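Local coordinates for peroxidase (Cellulomonas bogoriensis 69B4 = DSM 16987, PDB 6QZO), which is a heme b protein of the DyP-type peroxidase family that probably uses peroxide to oxidise its substrates, at residues H124-F129 with A337-V342; S230-R235 with T330-V335. All coordinates share one frame; numbering follows the deposited sequence.

How the interactions relate
Interaction 1 joins the loop 124-129, from the N-terminal half of the chain, to the two short helices 335-338 and 340-348 of the C-terminal half. Interaction 2 pairs strand 229-238 with strand 323-332 in the antiparallel sheet of that C-terminal half, and along the chain it is nested inside the loop closed by interaction 1. Their centres lie about 9 Å apart. A two-residue turn, R333 and D334, leads from strand 323-332 into helix 335-338, so the two meet directly: T340 N lies 3.0 Å from V335 O, a probable hydrogen bond, and L126 CD2 packs 3.5 Å from V335 CG1. Sheet, helix pair and N-terminal loop thus pack against one another beside the heme pocket.

Interaction 1: H124-F129 with A337-V342; sequences HPLPPF and AQFTPV. With HEM (protoporphyrin IX containing Fe), chain I.
The F339 ring sits between L126 and the heme, and the F129 ring sits against T340. Both neighbours of F339 come in obliquely: on one side of its perimeter F339 CE2 meets L126 CD1 at 3.6 Å, on the other F339 CE1 meets heme CBC, the end of a vinyl group, at 3.5 Å. F129 instead offers its edge, with F129 CZ 4.2 Å from T340 CG2 near the ring plane, while P127 C lies over one face, offset toward the rim. This is one of the places where the two ferredoxin-like halves of the DyP peroxidase fold meet, a proline-rich loop of the N-terminal half lying along the helices that border the heme pocket. With CG anti to the backbone N (chi1 178°) and beside the carbonyl carbon, F339 places its ring between L126 and the vinyl. L126 crosses that side chain at about a right angle, and its other branch, L126 CD2, slides past T340 to rest 3.5 Å from T340 OG1. That hydroxyl also has a weak hydrogen bond to V335 O. The other branch of T340, CG2, meets P127 CG at 3.8 Å, the two side chains reaching tip to tip. V342 closes on the vinyl as well, V342 CG1 lying 3.4 Å from heme CBC. An alanine in place of F339 removes the ring, and the vinyl and the L126 methyls would probably lose the surface that separates them, leaving the vinyl freer to turn. F339 also touches F328 and V232, and its ring meets that of F305 with the planes at about 55°. At the start of 124-129, H124 NE2 is hydrogen-bonded to D336 OD2, and H124 ND1 gives a 2.7 Å hydrogen bond to P125 O, which lies in the plane of the imidazole.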
loop_
_atom_site.group_PDB
_atom_site.type_symbol
_atom_site.label_atom_id
_atom_site.label_comp_id
_atom_site.label_asym_id
_atom_site.label_seq_id
_atom_site.Cartn_x
_atom_site.Cartn_y
_atom_site.Cartn_z
ATOM N N HIS A 124 -23.318 18.805 1.370
ATOM C CA HIS A 124 -22.551 19.958 0.837
ATOM C C HIS A 124 -21.145 19.882 1.422
ATOM O O HIS A 124 -20.946 19.258 2.460
ATOM C CB HIS A 124 -23.261 21.293 1.171
ATOM C CG HIS A 124 -23.423 21.536 2.633
ATOM N ND1 HIS A 124 -22.349 21.759 3.461
ATOM C CD2 HIS A 124 -24.502 21.586 3.426
ATOM C CE1 HIS A 124 -22.759 21.919 4.711
ATOM N NE2 HIS A 124 -24.077 21.816 4.720
ATOM N N PRO A 125 -20.120 20.494 0.785
ATOM C CA PRO A 125 -18.785 20.545 1.396
ATOM C C PRO A 125 -18.857 21.122 2.814
ATOM O O PRO A 125 -19.703 21.966 3.074
ATOM C CB PRO A 125 -18.002 21.481 0.469
ATOM C CG PRO A 125 -18.731 21.359 -0.880
ATOM C CD PRO A 125 -20.187 21.136 -0.541
ATOM N N LEU A 126 -17.989 20.660 3.715
ATOM C CA LEU A 126 -17.894 21.265 5.067
ATOM C C LEU A 126 -17.647 22.756 4.889
ATOM O O LEU A 126 -17.090 23.172 3.878
ATOM C CB LEU A 126 -16.766 20.587 5.850
ATOM C CG LEU A 126 -16.991 19.106 6.158
ATOM C CD1 LEU A 126 -15.759 18.521 6.822
ATOM C CD2 LEU A 126 -18.201 18.899 7.040
ATOM N N PRO A 127 -18.086 23.615 5.833
ATOM C CA PRO A 127 -17.722 25.030 5.785
ATOM C C PRO A 127 -16.206 25.151 5.921
ATOM O O PRO A 127 -15.573 24.242 6.438
ATOM C CB PRO A 127 -18.492 25.664 6.958
ATOM C CG PRO A 127 -18.826 24.527 7.877
ATOM C CD PRO A 127 -18.916 23.288 7.005
ATOM N N PRO A 128 -15.585 26.272 5.505
ATOM C CA PRO A 128 -14.131 26.417 5.609
ATOM C C PRO A 128 -13.702 26.649 7.071
ATOM O O PRO A 128 -14.446 27.244 7.835
ATOM C CB PRO A 128 -13.821 27.639 4.733
ATOM C CG PRO A 128 -15.094 28.481 4.808
ATOM C CD PRO A 128 -16.240 27.481 4.966
ATOM N N PHE A 129 -12.527 26.139 7.432
ATOM C CA PHE A 129 -11.908 26.307 8.770
ATOM C C PHE A 129 -10.539 26.965 8.595
ATOM O O PHE A 129 -9.886 26.695 7.569
ATOM C CB PHE A 129 -11.820 24.954 9.476
ATOM C CG PHE A 129 -13.173 24.344 9.729
ATOM C CD1 PHE A 129 -13.993 24.877 10.705
ATOM C CD2 PHE A 129 -13.643 23.268 8.982
ATOM C CE1 PHE A 129 -15.263 24.370 10.913
ATOM C CE2 PHE A 129 -14.895 22.727 9.231
ATOM C CZ PHE A 129 -15.707 23.286 10.193
ATOM N N ALA A 337 -25.086 18.539 12.224
ATOM C CA ALA A 337 -25.513 18.442 13.638
ATOM C C ALA A 337 -24.448 17.727 14.491
ATOM O O ALA A 337 -24.397 17.996 15.711
ATOM C CB ALA A 337 -26.837 17.725 13.718
ATOM N N GLN A 338 -23.637 16.848 13.897
ATOM C CA GLN A 338 -22.834 15.833 14.634
ATOM C C GLN A 338 -21.331 16.075 14.427
ATOM O O GLN A 338 -20.625 16.259 15.445
ATOM C CB GLN A 338 -23.271 14.428 14.205
ATOM C CG GLN A 338 -24.753 14.158 14.465
ATOM C CD GLN A 338 -25.110 12.709 14.263
ATOM O OE1 GLN A 338 -25.780 12.349 13.296
ATOM N NE2 GLN A 338 -24.631 11.860 15.163
ATOM N N PHE A 339 -20.855 16.104 13.182
ATOM C CA PHE A 339 -19.405 16.228 12.869
ATOM C C PHE A 339 -18.960 17.691 12.961
ATOM O O PHE A 339 -18.035 18.008 13.743
ATOM C CB PHE A 339 -19.061 15.633 11.501
ATOM C CG PHE A 339 -17.605 15.794 11.138
ATOM C CD1 PHE A 339 -16.656 14.890 11.579
ATOM C CD2 PHE A 339 -17.184 16.880 10.381
ATOM C CE1 PHE A 339 -15.319 15.048 11.250
ATOM C CE2 PHE A 339 -15.836 17.044 10.073
ATOM C CZ PHE A 339 -14.906 16.122 10.500
ATOM N N THR A 340 -19.597 18.557 12.183
ATOM C CA THR A 340 -19.156 19.957 11.938
ATOM C C THR A 340 -18.980 20.738 13.238
ATOM O O THR A 340 -18.048 21.530 13.341
ATOM C CB THR A 340 -20.120 20.646 10.977
ATOM O OG1 THR A 340 -20.082 19.817 9.819
ATOM C CG2 THR A 340 -19.741 22.070 10.658
ATOM N N PRO A 341 -19.871 20.611 14.243
ATOM C CA PRO A 341 -19.672 21.290 15.522
ATOM C C PRO A 341 -18.389 20.848 16.243
ATOM O O PRO A 341 -17.785 21.669 16.922
ATOM C CB PRO A 341 -20.917 20.905 16.343
ATOM C CG PRO A 341 -21.951 20.562 15.286
ATOM C CD PRO A 341 -21.147 19.878 14.199
ATOM N N VAL A 342 -17.994 19.577 16.081
ATOM C CA VAL A 342 -16.731 19.047 16.686
ATOM C C VAL A 342 -15.549 19.625 15.900
ATOM O O VAL A 342 -14.650 20.220 16.532
ATOM C CB VAL A 342 -16.695 17.512 16.737
ATOM C CG1 VAL A 342 -15.340 17.010 17.206
ATOM C CG2 VAL A 342 -17.807 16.951 17.610
HETATM C CHA HEM I . -9.662 10.945 19.721
HETATM C CHB HEM I . -5.740 11.271 16.952
HETATM C CHC HEM I . -8.112 14.235 13.964
HETATM C CHD HEM I . -12.155 13.580 16.506
HETATM C C1A HEM I . -8.391 10.811 19.234
HETATM C C2A HEM I . -7.334 10.142 19.917
HETATM C C3A HEM I . -6.228 10.251 19.138
HETATM C C4A HEM I . -6.606 10.950 17.971
HETATM C CMA HEM I . -4.840 9.715 19.428
HETATM C CAA HEM I . -7.399 9.486 21.285
HETATM C CBA HEM I . -7.804 8.013 21.245
HETATM C CGA HEM I . -9.256 7.908 20.906
HETATM O O1A HEM I . -9.555 7.770 19.687
HETATM O O2A HEM I . -10.124 7.973 21.822
HETATM C C1B HEM I . -6.074 12.122 15.905
HETATM C C2B HEM I . -5.133 12.481 14.902
HETATM C C3B HEM I . -5.790 13.330 14.046
HETATM C C4B HEM I . -7.149 13.459 14.589
HETATM C CMB HEM I . -3.690 11.993 14.806
HETATM C CAB HEM I . -5.351 13.960 12.785
HETATM C CBB HEM I . -4.246 13.611 12.127
HETATM C C1C HEM I . -9.422 14.316 14.374
HETATM C C2C HEM I . -10.395 15.078 13.729
HETATM C C3C HEM I . -11.571 14.925 14.426
HETATM C C4C HEM I . -11.290 14.028 15.532
HETATM C CMC HEM I . -10.259 15.942 12.505
HETATM C CAC HEM I . -12.749 15.657 13.892
HETATM C CBC HEM I . -13.955 15.640 14.392
HETATM C C1D HEM I . -11.770 12.791 17.609
HETATM C C2D HEM I . -12.730 12.367 18.645
HETATM C C3D HEM I . -12.036 11.653 19.550
HETATM C C4D HEM I . -10.654 11.637 19.043
HETATM C CMD HEM I . -14.214 12.670 18.770
HETATM C CAD HEM I . -12.593 11.001 20.821
HETATM C CBD HEM I . -12.518 11.978 22.013
HETATM C CGD HEM I . -13.094 11.461 23.327
HETATM O O1D HEM I . -14.327 11.468 23.528
HETATM O O2D HEM I . -12.345 11.049 24.258
HETATM N NA HEM I . -7.929 11.297 18.047
HETATM N NB HEM I . -7.244 12.723 15.686
HETATM N NC HEM I . -9.956 13.691 15.462
HETATM N ND HEM I . -10.548 12.325 17.901
HETATM FE FE HEM I . -8.959 12.543 16.898
#

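Interaction 2: S230-R235 with T330-V335; sequences SMVVRR and TYQRDV
S230 and Q332 grip each other through both backbone and side chain. S230 N gives a 2.9 Å hydrogen bond to Q332 O, and S230 OG donates to the same oxygen at a short 2.5 Å, the two donors arriving from opposite faces of the carbonyl plane. The hydroxyl is itself an acceptor, for Q332 NE2 at 2.9 Å; it lies nearly in the amide plane, and the bond is fairly straight at 161°. With CG between the backbone N and the carbonyl carbon and the chain bent at chi2 (-81°), the Q332 amide turns back along the strand, OE1 toward T330 and NE2 toward S230. Two residues further along, V232 and T330 exchange backbone bonds in both directions, V232 N to T330 O and T330 N to V232 O. Their side chains lie side by side, T330 OG1 being 3.3 Å from V232 CB. These are the hydrogen-bonded pairs of an antiparallel sheet, with M231 and Y331 the non-hydrogen-bonded pair between them; the two strands are central in the four-stranded C-terminal sheet of the ferredoxin-like fold. On the other side of the sheet M231 and Y331 run side by side, M231 CB packing 3.7 Å from Y331 CE1, while M231 SD sits obliquely 5.1 Å from the centroid of the Y331 ring in a Met-aromatic contact. The second shell fixes these groups. T330 OG1 donates to Q332 OE1 at 2.8 Å, in the carbonyl plane and on a lone pair, which holds the amide so that its NE2 faces S230. V335, past the strand end, covers the serine with CG2 and meets V232 CG2 with CG1. Further out, Y331 OH bonds Q146 OE1, reaching the N-terminal sheet, and D334 OD1 accepts from A337 N, capping helix 335-338.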
loop_
_atom_site.group_PDB
_atom_site.type_symbol
_atom_site.label_atom_id
_atom_site.label_comp_id
_atom_site.label_asym_id
_atom_site.label_seq_id
_atom_site.Cartn_x
_atom_site.Cartn_y
_atom_site.Cartn_z
ATOM N N SER A 230 -24.353 9.440 6.580
ATOM C CA SER A 230 -23.471 10.427 5.924
ATOM C C SER A 230 -22.032 9.987 6.162
ATOM O O SER A 230 -21.784 9.321 7.180
ATOM C CB SER A 230 -23.720 11.809 6.441
ATOM O OG SER A 230 -23.248 11.941 7.765
ATOM N N MET A 231 -21.159 10.319 5.225
ATOM C CA MET A 231 -19.728 9.955 5.242
ATOM C C MET A 231 -18.912 11.230 5.055
ATOM O O MET A 231 -19.211 11.981 4.122
ATOM C CB MET A 231 -19.419 8.970 4.117
ATOM C CG MET A 231 -17.936 8.731 3.907
ATOM S SD MET A 231 -17.745 7.540 2.546
ATOM C CE MET A 231 -16.005 7.736 2.213
ATOM N N VAL A 232 -17.949 11.455 5.949
ATOM C CA VAL A 232 -16.909 12.518 5.823
ATOM C C VAL A 232 -15.569 11.822 5.582
ATOM O O VAL A 232 -15.272 10.867 6.312
ATOM C CB VAL A 232 -16.854 13.396 7.080
ATOM C CG1 VAL A 232 -15.616 14.276 7.098
ATOM C CG2 VAL A 232 -18.112 14.226 7.229
ATOM N N VAL A 233 -14.811 12.305 4.597
ATOM C CA VAL A 233 -13.393 11.935 4.366
ATOM C C VAL A 233 -12.553 13.203 4.464
ATOM O O VAL A 233 -12.676 14.052 3.564
ATOM C CB VAL A 233 -13.200 11.252 3.003
ATOM C CG1 VAL A 233 -11.762 10.858 2.747
ATOM C CG2 VAL A 233 -14.094 10.038 2.881
ATOM N N ARG A 234 -11.766 13.316 5.540
ATOM C CA ARG A 234 -10.674 14.307 5.671
ATOM C C ARG A 234 -9.344 13.570 5.500
ATOM O O ARG A 234 -9.081 12.610 6.263
ATOM C CB ARG A 234 -10.709 14.988 7.036
ATOM C CG ARG A 234 -12.027 15.656 7.375
ATOM C CD ARG A 234 -12.188 17.019 6.746
ATOM N NE ARG A 234 -11.558 18.078 7.486
ATOM C CZ ARG A 234 -11.640 19.367 7.192
ATOM N NH1 ARG A 234 -12.284 19.790 6.113
ATOM N NH2 ARG A 234 -11.030 20.221 7.991
ATOM N N ARG A 235 -8.564 13.970 4.508
ATOM C CA ARG A 235 -7.140 13.585 4.366
ATOM C C ARG A 235 -6.354 14.533 5.264
ATOM O O ARG A 235 -6.330 15.748 4.957
ATOM C CB ARG A 235 -6.704 13.704 2.906
ATOM C CG ARG A 235 -5.400 12.996 2.591
ATOM C CD ARG A 235 -5.000 13.184 1.148
ATOM N NE ARG A 235 -3.715 12.593 0.817
ATOM C CZ ARG A 235 -3.481 11.299 0.623
ATOM N NH1 ARG A 235 -4.443 10.400 0.761
ATOM N NH2 ARG A 235 -2.267 10.887 0.290
ATOM N N THR A 330 -15.343 9.347 8.734
ATOM C CA THR A 330 -16.382 9.313 9.805
ATOM C C THR A 330 -17.761 9.071 9.182
ATOM O O THR A 330 -17.988 9.508 8.051
ATOM C CB THR A 330 -16.384 10.582 10.661
ATOM O OG1 THR A 330 -16.951 11.636 9.882
ATOM C CG2 THR A 330 -15.004 10.986 11.140
ATOM N N TYR A 331 -18.619 8.376 9.920
ATOM C CA TYR A 331 -20.037 8.105 9.582
ATOM C C TYR A 331 -20.935 8.617 10.713
ATOM O O TYR A 331 -20.617 8.388 11.888
ATOM C CB TYR A 331 -20.264 6.615 9.360
ATOM C CG TYR A 331 -19.533 6.053 8.172
ATOM C CD1 TYR A 331 -20.030 6.212 6.891
ATOM C CD2 TYR A 331 -18.362 5.336 8.333
ATOM C CE1 TYR A 331 -19.368 5.701 5.794
ATOM C CE2 TYR A 331 -17.680 4.828 7.248
ATOM C CZ TYR A 331 -18.188 5.008 5.971
ATOM O OH TYR A 331 -17.545 4.465 4.894
ATOM N N GLN A 332 -22.023 9.293 10.346
ATOM C CA GLN A 332 -22.989 9.916 11.296
ATOM C C GLN A 332 -24.321 10.158 10.572
ATOM O O GLN A 332 -24.304 10.265 9.325
ATOM C CB GLN A 332 -22.378 11.200 11.864
ATOM C CG GLN A 332 -21.949 12.213 10.811
ATOM C CD GLN A 332 -20.605 11.902 10.193
ATOM O OE1 GLN A 332 -19.604 11.715 10.884
ATOM N NE2 GLN A 332 -20.571 11.862 8.876
ATOM N N ARG A 333 -25.436 10.244 11.307
ATOM C CA ARG A 333 -26.778 10.503 10.713
ATOM C C ARG A 333 -26.738 11.838 9.953
ATOM O O ARG A 333 -27.211 11.862 8.816
ATOM C CB ARG A 333 -27.878 10.507 11.783
ATOM C CG ARG A 333 -29.295 10.597 11.225
ATOM C CD ARG A 333 -30.390 10.778 12.276
ATOM N NE ARG A 333 -29.997 11.134 13.641
ATOM C CZ ARG A 333 -29.843 12.375 14.122
ATOM N NH1 ARG A 333 -30.058 13.438 13.362
ATOM N NH2 ARG A 333 -29.485 12.544 15.380
ATOM N N ASP A 334 -26.160 12.886 10.555
ATOM C CA ASP A 334 -26.260 14.289 10.068
ATOM C C ASP A 334 -24.918 14.996 10.295
ATOM O O ASP A 334 -24.563 15.240 11.459
ATOM C CB ASP A 334 -27.441 15.000 10.741
ATOM C CG ASP A 334 -27.658 16.454 10.342
ATOM O OD1 ASP A 334 -26.723 17.075 9.786
ATOM O OD2 ASP A 334 -28.762 16.966 10.613
ATOM N N VAL A 335 -24.216 15.342 9.209
ATOM C CA VAL A 335 -22.851 15.961 9.240
ATOM C C VAL A 335 -22.912 17.273 10.034
ATOM O O VAL A 335 -22.085 17.458 10.935
ATOM C CB VAL A 335 -22.305 16.200 7.822
ATOM C CG1 VAL A 335 -20.928 16.844 7.849
ATOM C CG2 VAL A 335 -22.277 14.916 7.001
#